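Local coordinates for N-acetylglucosamine-6-phosphate deacetylase (Mycobacterium smegmatis, PDB 6FV4), which probably removes the acetyl group from N-acetylglucosamine-6-phosphate, as a metal-dependent hydrolase of the NagA family, at residues A62-H74 with V347-L360. The protein carries 1 engineered substitution. Numbering follows the deposited sequence.
Sequences ATVVPGFVDTHLH and VRQACVNPARALGL. With ZN (zinc ion), chain H.
The F68 ring meets A350 CB and C351 SG obliquely, through its CD2 corner: A350 CB lies 3.9 Å from F68 CD2, and C351 SG 5.2 Å from the ring centroid in a Cys sulfur-aromatic contact. F328 of helix 324-334 packs against the same ring. Past the corner at H72, its ring has H74 NE2 at its edge, in plane, where both NE2 atoms bind the zinc ion at 2.1 Å; E138 is a further ligand. Between these groups V69 N donates to A350 O (2.9 Å), almost straight at 173°. A350 O belongs to the wide pi-type turn 348-352, and P354, lacking an N-H, leaves it without the usual i+4 helix bond. Strand 68-71, the first barrel strand of the amidohydrolase TIM-barrel fold, leads into the HxH metal motif and crosses helix 347-357 at 57°. V69 lies against this helix: CG1, anti to the backbone N (chi1 -180°), nears A355 and L360 CD1, while CG2 presses on C351 O (3.4 Å), a buried carbonyl oxygen without a polar partner. The T71 side chain crosses that of P354 at about a right angle, T71 CG2 3.6 Å from P354 CB, and meets both L358 methyls. Against strand 63-66, V347 splits its methyls, CG1 to P66 CD and CG2 to V65 CG1.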
ATOM      1  N   ALA B  62     -26.852  -5.695  21.723  1.00 43.24           N
ATOM      2  CA  ALA B  62     -26.056  -4.541  21.345  1.00 41.04           C
ATOM      3  C   ALA B  62     -24.581  -4.904  21.373  1.00 39.53           C
ATOM      4  O   ALA B  62     -24.168  -5.840  22.065  1.00 39.15           O
ATOM      5  CB  ALA B  62     -26.331  -3.363  22.284  1.00 41.59           C
ATOM      6  N   THR B  63     -23.791  -4.174  20.589  1.00 33.29           N
ATOM      7  CA  THR B  63     -22.336  -4.261  20.645  1.00 34.67           C
ATOM      8  C   THR B  63     -21.804  -3.055  21.424  1.00 34.49           C
ATOM      9  O   THR B  63     -22.135  -1.913  21.095  1.00 34.03           O
ATOM     10  CB  THR B  63     -21.738  -4.310  19.233  1.00 36.03           C
ATOM     11  OG1 THR B  63     -22.188  -5.490  18.553  1.00 38.66           O
ATOM     12  CG2 THR B  63     -20.219  -4.351  19.287  1.00 36.78           C
ATOM     13  N   VAL B  64     -21.023  -3.306  22.479  1.00 31.11           N
ATOM     14  CA  VAL B  64     -20.357  -2.244  23.233  1.00 32.71           C
ATOM     15  C   VAL B  64     -18.924  -2.120  22.734  1.00 32.09           C
ATOM     16  O   VAL B  64     -18.236  -3.127  22.538  1.00 35.81           O
ATOM     17  CB  VAL B  64     -20.386  -2.510  24.748  1.00 35.62           C
ATOM     18  CG1 VAL B  64     -19.564  -1.455  25.490  1.00 33.17           C
ATOM     19  CG2 VAL B  64     -21.821  -2.535  25.265  1.00 31.26           C
ATOM     20  N   VAL B  65     -18.483  -0.889  22.508  1.00 28.71           N
ATOM     21  CA  VAL B  65     -17.111  -0.606  22.096  1.00 26.73           C
ATOM     22  C   VAL B  65     -16.567   0.485  23.009  1.00 24.65           C
ATOM     23  O   VAL B  65     -17.336   1.201  23.665  1.00 26.96           O
ATOM     24  CB  VAL B  65     -17.040  -0.178  20.611  1.00 26.05           C
ATOM     25  CG1 VAL B  65     -17.498  -1.350  19.692  1.00 27.23           C
ATOM     26  CG2 VAL B  65     -17.863   1.096  20.385  1.00 25.97           C
ATOM     27  N   PRO B  66     -15.250   0.647  23.070  1.00 27.16           N
ATOM     28  CA  PRO B  66     -14.697   1.803  23.790  1.00 24.32           C
ATOM     29  C   PRO B  66     -15.142   3.096  23.116  1.00 26.91           C
ATOM     30  O   PRO B  66     -15.520   3.117  21.940  1.00 26.32           O
ATOM     31  CB  PRO B  66     -13.178   1.616  23.687  1.00 26.67           C
ATOM     32  CG  PRO B  66     -12.962   0.202  23.140  1.00 29.07           C
ATOM     33  CD  PRO B  66     -14.207  -0.154  22.399  1.00 26.53           C
ATOM     34  N   GLY B  67     -15.118   4.181  23.884  1.00 27.70           N
ATOM     35  CA  GLY B  67     -15.489   5.467  23.314  1.00 25.45           C
ATOM     36  C   GLY B  67     -14.594   5.816  22.138  1.00 27.92           C
ATOM     37  O   GLY B  67     -13.407   5.474  22.114  1.00 24.91           O
ATOM     38  N   PHE B  68     -15.179   6.482  21.136  1.00 25.80           N
ATOM     39  CA  PHE B  68     -14.385   6.926  19.997  1.00 22.35           C
ATOM     40  C   PHE B  68     -13.465   8.076  20.411  1.00 25.75           C
ATOM     41  O   PHE B  68     -13.814   8.902  21.257  1.00 25.44           O
ATOM     42  CB  PHE B  68     -15.291   7.363  18.838  1.00 22.87           C
ATOM     43  CG  PHE B  68     -16.235   6.277  18.345  1.00 26.14           C
ATOM     44  CD1 PHE B  68     -17.578   6.564  18.120  1.00 25.76           C
ATOM     45  CD2 PHE B  68     -15.782   4.993  18.085  1.00 28.04           C
ATOM     46  CE1 PHE B  68     -18.458   5.592  17.649  1.00 28.77           C
ATOM     47  CE2 PHE B  68     -16.672   4.001  17.615  1.00 24.07           C
ATOM     48  CZ  PHE B  68     -18.005   4.313  17.406  1.00 25.49           C
ATOM     49  N   VAL B  69     -12.270   8.099  19.815  1.00 26.05           N
ATOM     50  CA  VAL B  69     -11.218   9.072  20.094  1.00 24.99           C
ATOM     51  C   VAL B  69     -10.962   9.825  18.794  1.00 25.88           C
ATOM     52  O   VAL B  69     -10.213   9.348  17.928  1.00 25.62           O
ATOM     53  CB  VAL B  69      -9.936   8.400  20.602  1.00 25.68           C
ATOM     54  CG1 VAL B  69      -8.856   9.455  20.892  1.00 29.10           C
ATOM     55  CG2 VAL B  69     -10.231   7.554  21.837  1.00 24.76           C
ATOM     56  N   ASP B  70     -11.592  10.988  18.630  1.00 22.41           N
ATOM     57  CA  ASP B  70     -11.447  11.794  17.416  1.00 23.59           C
ATOM     58  C   ASP B  70     -10.329  12.802  17.623  1.00 23.35           C
ATOM     59  O   ASP B  70     -10.474  13.750  18.407  1.00 27.68           O
ATOM     60  CB  ASP B  70     -12.762  12.487  17.069  1.00 21.89           C
ATOM     61  CG  ASP B  70     -12.777  13.038  15.651  1.00 28.18           C
ATOM     62  OD1 ASP B  70     -13.839  13.576  15.246  1.00 27.77           O
ATOM     63  OD2 ASP B  70     -11.744  12.937  14.943  1.00 25.39           O
ATOM     64  N   THR B  71      -9.210  12.600  16.936  1.00 23.87           N
ATOM     65  CA  THR B  71      -8.016  13.398  17.172  1.00 20.68           C
ATOM     66  C   THR B  71      -7.832  14.522  16.161  1.00 22.73           C
ATOM     67  O   THR B  71      -6.777  15.163  16.148  1.00 25.15           O
ATOM     68  CB  THR B  71      -6.769  12.513  17.186  1.00 24.91           C
ATOM     69  OG1 THR B  71      -6.681  11.774  15.957  1.00 25.99           O
ATOM     70  CG2 THR B  71      -6.835  11.533  18.358  1.00 24.67           C
ATOM     71  N   HIS B  72      -8.826  14.801  15.331  1.00 23.50           N
ATOM     72  CA  HIS B  72      -8.663  15.851  14.327  1.00 24.07           C
ATOM     73  C   HIS B  72     -10.071  16.239  13.879  1.00 24.72           C
ATOM     74  O   HIS B  72     -10.676  15.535  13.068  1.00 24.24           O
ATOM     75  CB  HIS B  72      -7.795  15.361  13.171  1.00 28.45           C
ATOM     76  CG  HIS B  72      -7.631  16.344  12.045  1.00 26.46           C
ATOM     77  ND1 HIS B  72      -6.648  16.216  11.092  1.00 25.26           N
ATOM     78  CD2 HIS B  72      -8.334  17.452  11.707  1.00 26.00           C
ATOM     79  CE1 HIS B  72      -6.746  17.205  10.220  1.00 24.45           C
ATOM     80  NE2 HIS B  72      -7.760  17.973  10.576  1.00 24.10           N
ATOM     81  N   LEU B  73     -10.579  17.341  14.421  1.00 22.95           N
ATOM     82  CA  LEU B  73     -11.877  17.862  14.018  1.00 23.69           C
ATOM     83  C   LEU B  73     -11.934  19.343  14.350  1.00 25.24           C
ATOM     84  O   LEU B  73     -11.232  19.827  15.245  1.00 23.96           O
ATOM     85  CB  LEU B  73     -13.039  17.133  14.689  1.00 22.41           C
ATOM     86  CG  LEU B  73     -13.202  17.296  16.191  1.00 24.25           C
ATOM     87  CD1 LEU B  73     -14.656  17.013  16.568  1.00 25.87           C
ATOM     88  CD2 LEU B  73     -12.264  16.349  16.911  1.00 26.94           C
ATOM     89  N   HIS B  74     -12.799  20.050  13.618  1.00 28.61           N
ATOM     90  CA  HIS B  74     -12.866  21.506  13.682  1.00 27.24           C
ATOM     91  C   HIS B  74     -14.122  22.025  14.345  1.00 28.98           C
ATOM     92  O   HIS B  74     -14.132  23.172  14.805  1.00 29.72           O
ATOM     93  CB  HIS B  74     -12.757  22.093  12.263  1.00 24.96           C
ATOM     94  CG  HIS B  74     -11.447  21.795  11.617  1.00 28.95           C
ATOM     95  ND1 HIS B  74     -10.325  22.569  11.824  1.00 29.06           N
ATOM     96  CD2 HIS B  74     -11.058  20.773  10.816  1.00 26.66           C
ATOM     97  CE1 HIS B  74      -9.305  22.052  11.158  1.00 28.07           C
ATOM     98  NE2 HIS B  74      -9.728  20.966  10.534  1.00 30.84           N
ATOM     99  N   VAL B 347     -12.306  -0.889  15.967  1.00 28.11           N
ATOM    100  CA  VAL B 347     -12.102  -0.411  17.333  1.00 31.52           C
ATOM    101  C   VAL B 347     -10.661   0.047  17.534  1.00 29.15           C
ATOM    102  O   VAL B 347     -10.401   1.069  18.184  1.00 30.71           O
ATOM    103  CB  VAL B 347     -12.512  -1.493  18.349  1.00 31.86           C
ATOM    104  CG1 VAL B 347     -11.923  -1.182  19.721  1.00 28.60           C
ATOM    105  CG2 VAL B 347     -14.009  -1.561  18.447  1.00 27.10           C
ATOM    106  N   ARG B 348      -9.698  -0.682  16.975  1.00 26.51           N
ATOM    107  CA  ARG B 348      -8.314  -0.214  17.019  1.00 28.31           C
ATOM    108  C   ARG B 348      -8.165   1.131  16.310  1.00 27.75           C
ATOM    109  O   ARG B 348      -7.515   2.049  16.822  1.00 29.61           O
ATOM    110  CB  ARG B 348      -7.396  -1.246  16.377  1.00 31.10           C
ATOM    111  CG  ARG B 348      -6.914  -2.336  17.327  1.00 36.71           C
ATOM    112  CD  ARG B 348      -6.498  -3.576  16.548  1.00 37.29           C
ATOM    113  NE  ARG B 348      -5.547  -4.406  17.295  1.00 47.71           N
ATOM    114  CZ  ARG B 348      -5.886  -5.382  18.132  1.00 47.51           C
ATOM    115  NH1 ARG B 348      -7.165  -5.677  18.340  1.00 52.37           N
ATOM    116  NH2 ARG B 348      -4.945  -6.073  18.760  1.00 54.44           N
ATOM    117  N   GLN B 349      -8.763   1.264  15.124  1.00 26.34           N
ATOM    118  CA  GLN B 349      -8.548   2.473  14.337  1.00 28.09           C
ATOM    119  C   GLN B 349      -9.296   3.679  14.892  1.00 22.31           C
ATOM    120  O   GLN B 349      -8.864   4.818  14.673  1.00 23.95           O
ATOM    121  CB  GLN B 349      -8.969   2.234  12.894  1.00 20.64           C
ATOM    122  CG  GLN B 349      -8.093   1.218  12.189  1.00 25.71           C
ATOM    123  CD  GLN B 349      -8.564   0.951  10.793  1.00 25.54           C
ATOM    124  OE1 GLN B 349      -9.747   1.140  10.491  1.00 29.01           O
ATOM    125  NE2 GLN B 349      -7.642   0.531   9.917  1.00 21.09           N
ATOM    126  N   ALA B 350     -10.437   3.469  15.553  1.00 23.70           N
ATOM    127  CA  ALA B 350     -11.256   4.586  16.010  1.00 25.16           C
ATOM    128  C   ALA B 350     -11.063   4.904  17.485  1.00 30.91           C
ATOM    129  O   ALA B 350     -11.533   5.957  17.938  1.00 25.73           O
ATOM    130  CB  ALA B 350     -12.743   4.303  15.762  1.00 21.64           C
ATOM    131  N   CYS B 351     -10.399   4.015  18.235  1.00 28.22           N
ATOM    132  CA  CYS B 351     -10.286   4.123  19.685  1.00 28.61           C
ATOM    133  C   CYS B 351      -8.843   3.997  20.167  1.00 29.90           C
ATOM    134  O   CYS B 351      -8.341   4.898  20.850  1.00 34.77           O
ATOM    135  CB  CYS B 351     -11.158   3.064  20.381  1.00 29.30           C
ATOM    136  SG  CYS B 351     -12.866   2.871  19.730  1.00 33.88           S
ATOM    137  N   VAL B 352      -8.150   2.914  19.832  1.00 28.27           N
ATOM    138  CA  VAL B 352      -6.842   2.663  20.448  1.00 28.96           C
ATOM    139  C   VAL B 352      -5.719   3.385  19.719  1.00 25.92           C
ATOM    140  O   VAL B 352      -4.925   4.107  20.338  1.00 31.66           O
ATOM    141  CB  VAL B 352      -6.559   1.152  20.542  1.00 32.41           C
ATOM    142  CG1 VAL B 352      -5.231   0.933  21.271  1.00 34.93           C
ATOM    143  CG2 VAL B 352      -7.699   0.445  21.255  1.00 33.56           C
ATOM    144  N   ASN B 353      -5.616   3.200  18.412  1.00 25.24           N
ATOM    145  CA  ASN B 353      -4.523   3.805  17.654  1.00 25.30           C
ATOM    146  C   ASN B 353      -4.471   5.311  17.814  1.00 25.73           C
ATOM    147  O   ASN B 353      -3.366   5.847  17.991  1.00 25.06           O
ATOM    148  CB  ASN B 353      -4.633   3.441  16.166  1.00 23.94           C
ATOM    149  CG  ASN B 353      -4.617   1.931  15.932  1.00 28.70           C
ATOM    150  OD1 ASN B 353      -4.289   1.176  16.832  1.00 26.70           O
ATOM    151  ND2 ASN B 353      -4.967   1.501  14.717  1.00 21.25           N
ATOM    152  N   PRO B 354      -5.581   6.053  17.698  1.00 25.49           N
ATOM    153  CA  PRO B 354      -5.459   7.513  17.822  1.00 25.36           C
ATOM    154  C   PRO B 354      -5.099   7.961  19.225  1.00 24.83           C
ATOM    155  O   PRO B 354      -4.369   8.946  19.380  1.00 26.60           O
ATOM    156  CB  PRO B 354      -6.839   8.022  17.393  1.00 25.72           C
ATOM    157  CG  PRO B 354      -7.747   6.866  17.490  1.00 27.97           C
ATOM    158  CD  PRO B 354      -6.927   5.655  17.242  1.00 25.59           C
ATOM    159  N   ALA B 355      -5.627   7.299  20.256  1.00 25.18           N
ATOM    160  CA  ALA B 355      -5.275   7.687  21.617  1.00 28.42           C
ATOM    161  C   ALA B 355      -3.795   7.456  21.867  1.00 30.23           C
ATOM    162  O   ALA B 355      -3.121   8.274  22.515  1.00 28.08           O
ATOM    163  CB  ALA B 355      -6.128   6.918  22.628  1.00 28.34           C
ATOM    164  N   ARG B 356      -3.271   6.346  21.349  1.00 22.10           N
ATOM    165  CA  ARG B 356      -1.858   6.025  21.517  1.00 27.31           C
ATOM    166  C   ARG B 356      -0.977   6.995  20.735  1.00 31.94           C
ATOM    167  O   ARG B 356       0.055   7.455  21.239  1.00 25.61           O
ATOM    168  CB  ARG B 356      -1.611   4.577  21.071  1.00 30.33           C
ATOM    169  CG  ARG B 356      -0.243   4.033  21.410  1.00 31.71           C
ATOM    170  CD  ARG B 356      -0.057   2.657  20.813  1.00 38.97           C
ATOM    171  NE  ARG B 356      -0.333   2.674  19.385  1.00 40.83           N
ATOM    172  CZ  ARG B 356      -1.145   1.817  18.766  1.00 40.22           C
ATOM    173  NH1 ARG B 356      -1.763   0.858  19.452  1.00 44.64           N
ATOM    174  NH2 ARG B 356      -1.327   1.913  17.459  1.00 34.75           N
ATOM    175  N   ALA B 357      -1.362   7.319  19.500  1.00 28.65           N
ATOM    176  CA  ALA B 357      -0.554   8.237  18.704  1.00 26.98           C
ATOM    177  C   ALA B 357      -0.423   9.599  19.380  1.00 25.71           C
ATOM    178  O   ALA B 357       0.627  10.244  19.289  1.00 26.50           O
ATOM    179  CB  ALA B 357      -1.158   8.396  17.307  1.00 26.06           C
ATOM    180  N   LEU B 358      -1.470  10.055  20.046  1.00 25.04           N
ATOM    181  CA  LEU B 358      -1.466  11.378  20.659  1.00 29.50           C
ATOM    182  C   LEU B 358      -1.046  11.366  22.120  1.00 31.41           C
ATOM    183  O   LEU B 358      -1.038  12.427  22.754  1.00 34.42           O
ATOM    184  CB  LEU B 358      -2.842  12.028  20.522  1.00 27.63           C
ATOM    185  CG  LEU B 358      -2.816  12.898  19.263  1.00 31.99           C
ATOM    186  CD1 LEU B 358      -2.934  12.031  18.002  1.00 27.23           C
ATOM    187  CD2 LEU B 358      -3.872  13.964  19.290  1.00 31.18           C
ATOM    188  N   GLY B 359      -0.679  10.211  22.664  1.00 31.17           N
ATOM    189  CA  GLY B 359      -0.303  10.162  24.069  1.00 34.71           C
ATOM    190  C   GLY B 359      -1.459  10.400  25.004  1.00 36.78           C
ATOM    191  O   GLY B 359      -1.262  10.894  26.128  1.00 32.18           O
ATOM    192  N   LEU B 360      -2.670  10.082  24.566  1.00 31.26           N
ATOM    193  CA  LEU B 360      -3.848  10.260  25.392  1.00 34.51           C
ATOM    194  C   LEU B 360      -4.060   9.021  26.243  1.00 38.13           C
ATOM    195  O   LEU B 360      -3.458   7.974  25.978  1.00 35.37           O
ATOM    196  CB  LEU B 360      -5.070  10.528  24.511  1.00 31.64           C
ATOM    197  CG  LEU B 360      -5.083  11.855  23.751  1.00 30.20           C
ATOM    198  CD1 LEU B 360      -6.095  11.814  22.590  1.00 27.64           C
ATOM    199  CD2 LEU B 360      -5.414  12.967  24.731  1.00 30.34           C
TER
HETATM  200 ZN    ZN H 401      -8.483  19.649   9.497  1.00 27.02          ZN